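Local coordinates for protein glycosyl hydrolase family 88 (Pedobacter heparinus, PDB 3WIW) that is an unsaturated glucuronyl hydrolase with specificity for heparin, probably releasing the unsaturated uronic acid from the oligosaccharides left by polysaccharide lyases, at residues F267-A275 against L319-Y329. Residues are numbered along the deposited sequence; the frame is centred on the assembly and turned at random.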
ATOM      1  N   PHE A 267      11.482   4.216  14.791  1.00 13.11           N
ATOM      2  CA  PHE A 267      10.706   3.628  13.714  1.00 12.02           C
ATOM      3  C   PHE A 267      11.462   2.518  12.979  1.00 12.77           C
ATOM      4  O   PHE A 267      10.875   1.502  12.621  1.00 12.74           O
ATOM      5  CB  PHE A 267      10.264   4.709  12.733  1.00 11.55           C
ATOM      6  CG  PHE A 267       9.326   5.730  13.315  1.00 12.11           C
ATOM      7  CD1 PHE A 267       8.411   5.402  14.317  1.00 13.14           C
ATOM      8  CD2 PHE A 267       9.346   7.037  12.836  1.00 14.15           C
ATOM      9  CE1 PHE A 267       7.528   6.378  14.812  1.00 14.09           C
ATOM     10  CE2 PHE A 267       8.490   8.004  13.343  1.00 13.69           C
ATOM     11  CZ  PHE A 267       7.575   7.675  14.321  1.00 14.37           C
ATOM     12  N   ILE A 268      12.758   2.702  12.729  0.67 14.20           N
ATOM     13  CA  ILE A 268      13.519   1.651  12.051  0.67 15.10           C
ATOM     14  C   ILE A 268      13.685   0.429  12.964  0.67 13.45           C
ATOM     15  O   ILE A 268      13.612  -0.721  12.511  0.67 14.19           O
ATOM     16  CB  ILE A 268      14.878   2.148  11.468  0.67 16.59           C
ATOM     17  CG1 ILE A 268      15.447   1.135  10.470  0.67 17.95           C
ATOM     18  CG2 ILE A 268      15.894   2.424  12.557  0.67 17.38           C
ATOM     19  CD1 ILE A 268      16.733   1.623   9.804  0.67 18.91           C
ATOM     20  N   GLU A 269      13.889   0.671  14.255  0.67 13.58           N
ATOM     21  CA  GLU A 269      13.965  -0.436  15.204  0.67 15.59           C
ATOM     22  C   GLU A 269      12.659  -1.216  15.176  0.67 13.60           C
ATOM     23  O   GLU A 269      12.653  -2.445  15.129  0.67 12.56           O
ATOM     24  CB  GLU A 269      14.241   0.075  16.617  0.67 19.97           C
ATOM     25  CG  GLU A 269      15.608   0.733  16.784  0.67 24.74           C
ATOM     26  CD  GLU A 269      15.713   1.611  18.033  0.67 29.16           C
ATOM     27  OE1 GLU A 269      14.692   1.796  18.737  0.67 31.05           O
ATOM     28  OE2 GLU A 269      16.820   2.114  18.309  0.67 30.85           O
ATOM     29  N   HIS A 270      11.539  -0.504  15.180  1.00 12.79           N
ATOM     30  CA  HIS A 270      10.240  -1.173  15.153  1.00 11.32           C
ATOM     31  C   HIS A 270      10.051  -1.936  13.841  1.00 10.92           C
ATOM     32  O   HIS A 270       9.597  -3.092  13.843  1.00 11.91           O
ATOM     33  CB  HIS A 270       9.121  -0.178  15.398  1.00 10.94           C
ATOM     34  CG  HIS A 270       7.833  -0.809  15.811  1.00 11.56           C
ATOM     35  ND1 HIS A 270       7.697  -1.525  16.985  1.00 12.50           N
ATOM     36  CD2 HIS A 270       6.621  -0.821  15.215  1.00 12.73           C
ATOM     37  CE1 HIS A 270       6.451  -1.948  17.092  1.00 12.80           C
ATOM     38  NE2 HIS A 270       5.782  -1.550  16.021  1.00 12.60           N
ATOM     39  N   ALA A 271      10.450  -1.329  12.730  1.00 11.26           N
ATOM     40  CA  ALA A 271      10.393  -1.997  11.439  1.00 10.18           C
ATOM     41  C   ALA A 271      11.177  -3.315  11.427  1.00 10.73           C
ATOM     42  O   ALA A 271      10.700  -4.323  10.880  1.00 11.11           O
ATOM     43  CB  ALA A 271      10.851  -1.084  10.315  1.00 11.30           C
ATOM     44  N   GLU A 272      12.362  -3.318  12.032  1.00 11.03           N
ATOM     45  CA  GLU A 272      13.146  -4.541  12.059  1.00 11.82           C
ATOM     46  C   GLU A 272      12.490  -5.618  12.916  1.00 11.07           C
ATOM     47  O   GLU A 272      12.559  -6.796  12.567  1.00 12.02           O
ATOM     48  CB  GLU A 272      14.591  -4.277  12.501  1.00 13.84           C
ATOM     49  CG  GLU A 272      15.381  -3.476  11.474  1.00 15.91           C
ATOM     50  CD  GLU A 272      16.876  -3.676  11.625  1.00 19.47           C
ATOM     51  OE1 GLU A 272      17.516  -2.790  12.228  1.00 21.69           O
ATOM     52  OE2 GLU A 272      17.400  -4.727  11.157  1.00 19.62           O
ATOM     53  N   HIS A 273      11.861  -5.223  14.023  1.00 11.55           N
ATOM     54  CA  HIS A 273      11.133  -6.200  14.852  1.00 11.83           C
ATOM     55  C   HIS A 273       9.959  -6.805  14.082  1.00 11.45           C
ATOM     56  O   HIS A 273       9.751  -8.027  14.103  1.00 11.60           O
ATOM     57  CB  HIS A 273      10.625  -5.588  16.168  1.00 13.03           C
ATOM     58  CG  HIS A 273      11.708  -5.235  17.139  1.00 14.64           C
ATOM     59  ND1 HIS A 273      12.677  -6.132  17.534  1.00 17.07           N
ATOM     60  CD2 HIS A 273      11.957  -4.088  17.824  1.00 16.18           C
ATOM     61  CE1 HIS A 273      13.486  -5.551  18.401  1.00 17.26           C
ATOM     62  NE2 HIS A 273      13.071  -4.310  18.591  1.00 17.40           N
ATOM     63  N   ILE A 274       9.208  -5.964  13.381  1.00 11.06           N
ATOM     64  CA  ILE A 274       8.121  -6.446  12.545  1.00 10.86           C
ATOM     65  C   ILE A 274       8.653  -7.379  11.449  1.00 10.56           C
ATOM     66  O   ILE A 274       8.113  -8.468  11.231  1.00 10.97           O
ATOM     67  CB  ILE A 274       7.330  -5.279  11.921  1.00 10.79           C
ATOM     68  CG1 ILE A 274       6.616  -4.462  13.006  1.00 10.58           C
ATOM     69  CG2 ILE A 274       6.304  -5.823  10.903  1.00 11.10           C
ATOM     70  CD1 ILE A 274       6.074  -3.132  12.461  1.00 11.46           C
ATOM     71  N   ALA A 275       9.756  -6.987  10.818  1.00 11.36           N
ATOM     72  CA  ALA A 275      10.311  -7.768   9.720  1.00 11.26           C
ATOM     73  C   ALA A 275      10.677  -9.168  10.200  1.00 11.60           C
ATOM     74  O   ALA A 275      10.435 -10.157   9.507  1.00 12.25           O
ATOM     75  CB  ALA A 275      11.533  -7.077   9.130  1.00 11.58           C
ATOM     76  N   LEU A 319      13.848  -1.079   3.504  1.00 12.05           N
ATOM     77  CA  LEU A 319      14.478  -1.368   4.788  1.00 12.19           C
ATOM     78  C   LEU A 319      15.927  -1.786   4.575  1.00 12.05           C
ATOM     79  O   LEU A 319      16.818  -1.393   5.348  1.00 13.58           O
ATOM     80  CB  LEU A 319      13.704  -2.460   5.518  1.00 11.93           C
ATOM     81  CG  LEU A 319      14.133  -2.738   6.957  1.00 12.84           C
ATOM     82  CD1 LEU A 319      13.979  -1.509   7.841  1.00 15.00           C
ATOM     83  CD2 LEU A 319      13.353  -3.923   7.537  1.00 13.72           C
ATOM     84  N   SER A 320      16.164  -2.578   3.519  1.00 12.25           N
ATOM     85  CA  SER A 320      17.511  -3.069   3.230  1.00 13.50           C
ATOM     86  C   SER A 320      18.527  -1.930   3.014  1.00 15.31           C
ATOM     87  O   SER A 320      19.733  -2.103   3.274  1.00 16.98           O
ATOM     88  CB  SER A 320      17.504  -4.032   2.035  1.00 13.60           C
ATOM     89  OG  SER A 320      17.487  -3.358   0.791  1.00 13.30           O
ATOM     90  N   THR A 321      18.055  -0.762   2.567  1.00 15.10           N
ATOM     91  CA  THR A 321      18.956   0.363   2.300  1.00 17.57           C
ATOM     92  C   THR A 321      19.140   1.265   3.511  1.00 18.47           C
ATOM     93  O   THR A 321      20.019   2.138   3.514  1.00 21.22           O
ATOM     94  CB  THR A 321      18.461   1.224   1.117  1.00 19.45           C
ATOM     95  OG1 THR A 321      17.264   1.925   1.496  1.00 20.99           O
ATOM     96  CG2 THR A 321      18.197   0.344  -0.104  1.00 20.25           C
ATOM     97  N   GLN A 322      18.300   1.080   4.528  0.56 16.92           N
ATOM     98  CA  GLN A 322      18.286   1.957   5.704  0.56 17.75           C
ATOM     99  C   GLN A 322      19.087   1.392   6.868  0.56 20.23           C
ATOM    100  O   GLN A 322      19.646   2.141   7.669  0.56 21.24           O
ATOM    101  CB  GLN A 322      16.851   2.192   6.176  0.56 17.51           C
ATOM    102  CG  GLN A 322      15.961   2.882   5.185  0.56 17.34           C
ATOM    103  CD  GLN A 322      14.504   2.738   5.557  0.56 17.21           C
ATOM    104  OE1 GLN A 322      14.125   1.866   6.345  0.56 17.95           O
ATOM    105  NE2 GLN A 322      13.679   3.576   4.991  0.56 16.12           N
ATOM    106  N   VAL A 323      19.140   0.070   6.963  1.00 22.22           N
ATOM    107  CA  VAL A 323      19.734  -0.592   8.127  1.00 24.45           C
ATOM    108  C   VAL A 323      21.211  -0.887   7.943  1.00 29.02           C
ATOM    109  O   VAL A 323      21.738  -0.779   6.841  1.00 29.50           O
ATOM    110  CB  VAL A 323      19.037  -1.941   8.454  1.00 23.02           C
ATOM    111  CG1 VAL A 323      17.554  -1.745   8.743  1.00 22.93           C
ATOM    112  CG2 VAL A 323      19.246  -2.926   7.321  1.00 22.16           C
ATOM    113  N   LYS A 324      21.842  -1.297   9.041  1.00 32.74           N
ATOM    114  CA  LYS A 324      23.263  -1.620   9.107  1.00 38.83           C
ATOM    115  C   LYS A 324      23.652  -2.773   8.181  1.00 39.94           C
ATOM    116  O   LYS A 324      24.582  -2.653   7.384  1.00 41.69           O
ATOM    117  CB  LYS A 324      23.633  -1.960  10.556  1.00 43.05           C
ATOM    118  CG  LYS A 324      24.970  -1.425  11.010  1.00 47.23           C
ATOM    119  CD  LYS A 324      24.943  -1.042  12.488  1.00 49.89           C
ATOM    120  CE  LYS A 324      24.690  -2.246  13.391  1.00 51.86           C
ATOM    121  NZ  LYS A 324      24.619  -1.836  14.829  1.00 53.11           N
ATOM    122  N   ASP A 325      22.956  -3.895   8.298  1.00 37.75           N
ATOM    123  CA  ASP A 325      23.197  -5.014   7.383  1.00 36.65           C
ATOM    124  C   ASP A 325      21.885  -5.507   6.777  1.00 30.22           C
ATOM    125  O   ASP A 325      21.104  -6.240   7.391  1.00 30.34           O
ATOM    126  CB  ASP A 325      24.030  -6.133   8.023  1.00 41.86           C
ATOM    127  CG  ASP A 325      23.296  -6.867   9.124  1.00 46.02           C
ATOM    128  OD1 ASP A 325      22.495  -6.227   9.839  1.00 47.55           O
ATOM    129  OD2 ASP A 325      23.527  -8.090   9.269  1.00 47.44           O
ATOM    130  N   GLY A 326      21.643  -5.065   5.556  1.00 24.28           N
ATOM    131  CA  GLY A 326      20.330  -5.202   4.973  1.00 21.27           C
ATOM    132  C   GLY A 326      20.175  -6.392   4.047  1.00 18.04           C
ATOM    133  O   GLY A 326      19.094  -6.570   3.505  1.00 17.70           O
ATOM    134  N   GLN A 327      21.227  -7.191   3.857  1.00 17.88           N
ATOM    135  CA  GLN A 327      21.178  -8.255   2.851  1.00 19.27           C
ATOM    136  C   GLN A 327      20.035  -9.247   3.077  1.00 17.73           C
ATOM    137  O   GLN A 327      19.362  -9.624   2.116  1.00 16.79           O
ATOM    138  CB  GLN A 327      22.524  -8.985   2.701  1.00 22.69           C
ATOM    139  CG  GLN A 327      22.509 -10.188   1.709  1.00 28.05           C
ATOM    140  CD  GLN A 327      22.105  -9.834   0.263  1.00 32.31           C
ATOM    141  OE1 GLN A 327      22.196  -8.678  -0.172  1.00 34.96           O
ATOM    142  NE2 GLN A 327      21.654 -10.848  -0.484  1.00 33.38           N
ATOM    143  N   LYS A 328      19.769  -9.624   4.331  1.00 16.13           N
ATOM    144  CA  LYS A 328      18.677 -10.578   4.593  1.00 15.78           C
ATOM    145  C   LYS A 328      17.324 -10.031   4.144  1.00 14.18           C
ATOM    146  O   LYS A 328      16.477 -10.775   3.656  1.00 14.72           O
ATOM    147  CB  LYS A 328      18.616 -11.016   6.062  1.00 18.01           C
ATOM    148  CG  LYS A 328      18.323  -9.900   7.051  1.00 20.95           C
ATOM    149  CD  LYS A 328      18.224 -10.434   8.476  1.00 24.28           C
ATOM    150  CE  LYS A 328      18.038  -9.291   9.472  1.00 27.41           C
ATOM    151  NZ  LYS A 328      19.104  -8.249   9.374  1.00 29.38           N
ATOM    152  N   TYR A 329      17.126  -8.721   4.285  1.00 13.48           N
ATOM    153  CA  TYR A 329      15.891  -8.087   3.828  1.00 12.18           C
ATOM    154  C   TYR A 329      15.826  -8.034   2.306  1.00 12.14           C
ATOM    155  O   TYR A 329      14.787  -8.343   1.706  1.00 12.84           O
ATOM    156  CB  TYR A 329      15.761  -6.676   4.408  1.00 12.19           C
ATOM    157  CG  TYR A 329      15.825  -6.635   5.909  1.00 12.61           C
ATOM    158  CD1 TYR A 329      15.023  -7.482   6.683  1.00 12.76           C
ATOM    159  CD2 TYR A 329      16.664  -5.741   6.560  1.00 14.64           C
ATOM    160  CE1 TYR A 329      15.071  -7.440   8.078  1.00 14.13           C
ATOM    161  CE2 TYR A 329      16.723  -5.689   7.950  1.00 15.96           C
ATOM    162  CZ  TYR A 329      15.917  -6.539   8.705  1.00 15.55           C
ATOM    163  OH  TYR A 329      15.965  -6.490  10.081  1.00 16.60           O
TER
HETATM  164  O   HOH W   1      14.670  -8.212  11.473  1.00 18.00           O
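Tyr329 OH is gripped twice: it donates to Glu272 OE2 at 2.5 Å and accepts from a water at 2.6 Å, and that water also donates to Glu272 O. The residues join helix 265-279 of the (alpha6/alpha6)-barrel to the end of helix 306-322, the turn after it and the start of helix 327-340. The phenol meets the anti lone pair of OE2, and the carboxylate stands nearly upright to the ring, their planes 78° apart. With CG anti to its carbonyl carbon (chi1 -68°) and an extended chain, Glu272 reaches across to the ring edge, while its CD lies 3.5 Å from Val323 CG1. Were Glu272 replaced by alanine, Tyr329 OH would probably lose its carboxylate acceptor, and a gap would open beside Val323 CG1. Lys328 NZ, 4.3 Å from Glu272 OE2, is too far for a salt bridge but may still favour the charged carboxylate. Deeper in, Leu319 is a knob in the hole formed by Ile268, Ala271, Glu272 and Ala275. The Tyr329 ring is sandwiched between Leu319 CD2 on one face and Lys328 CG on the other, and its CE1 lies 3.7 Å from Ala275 CB.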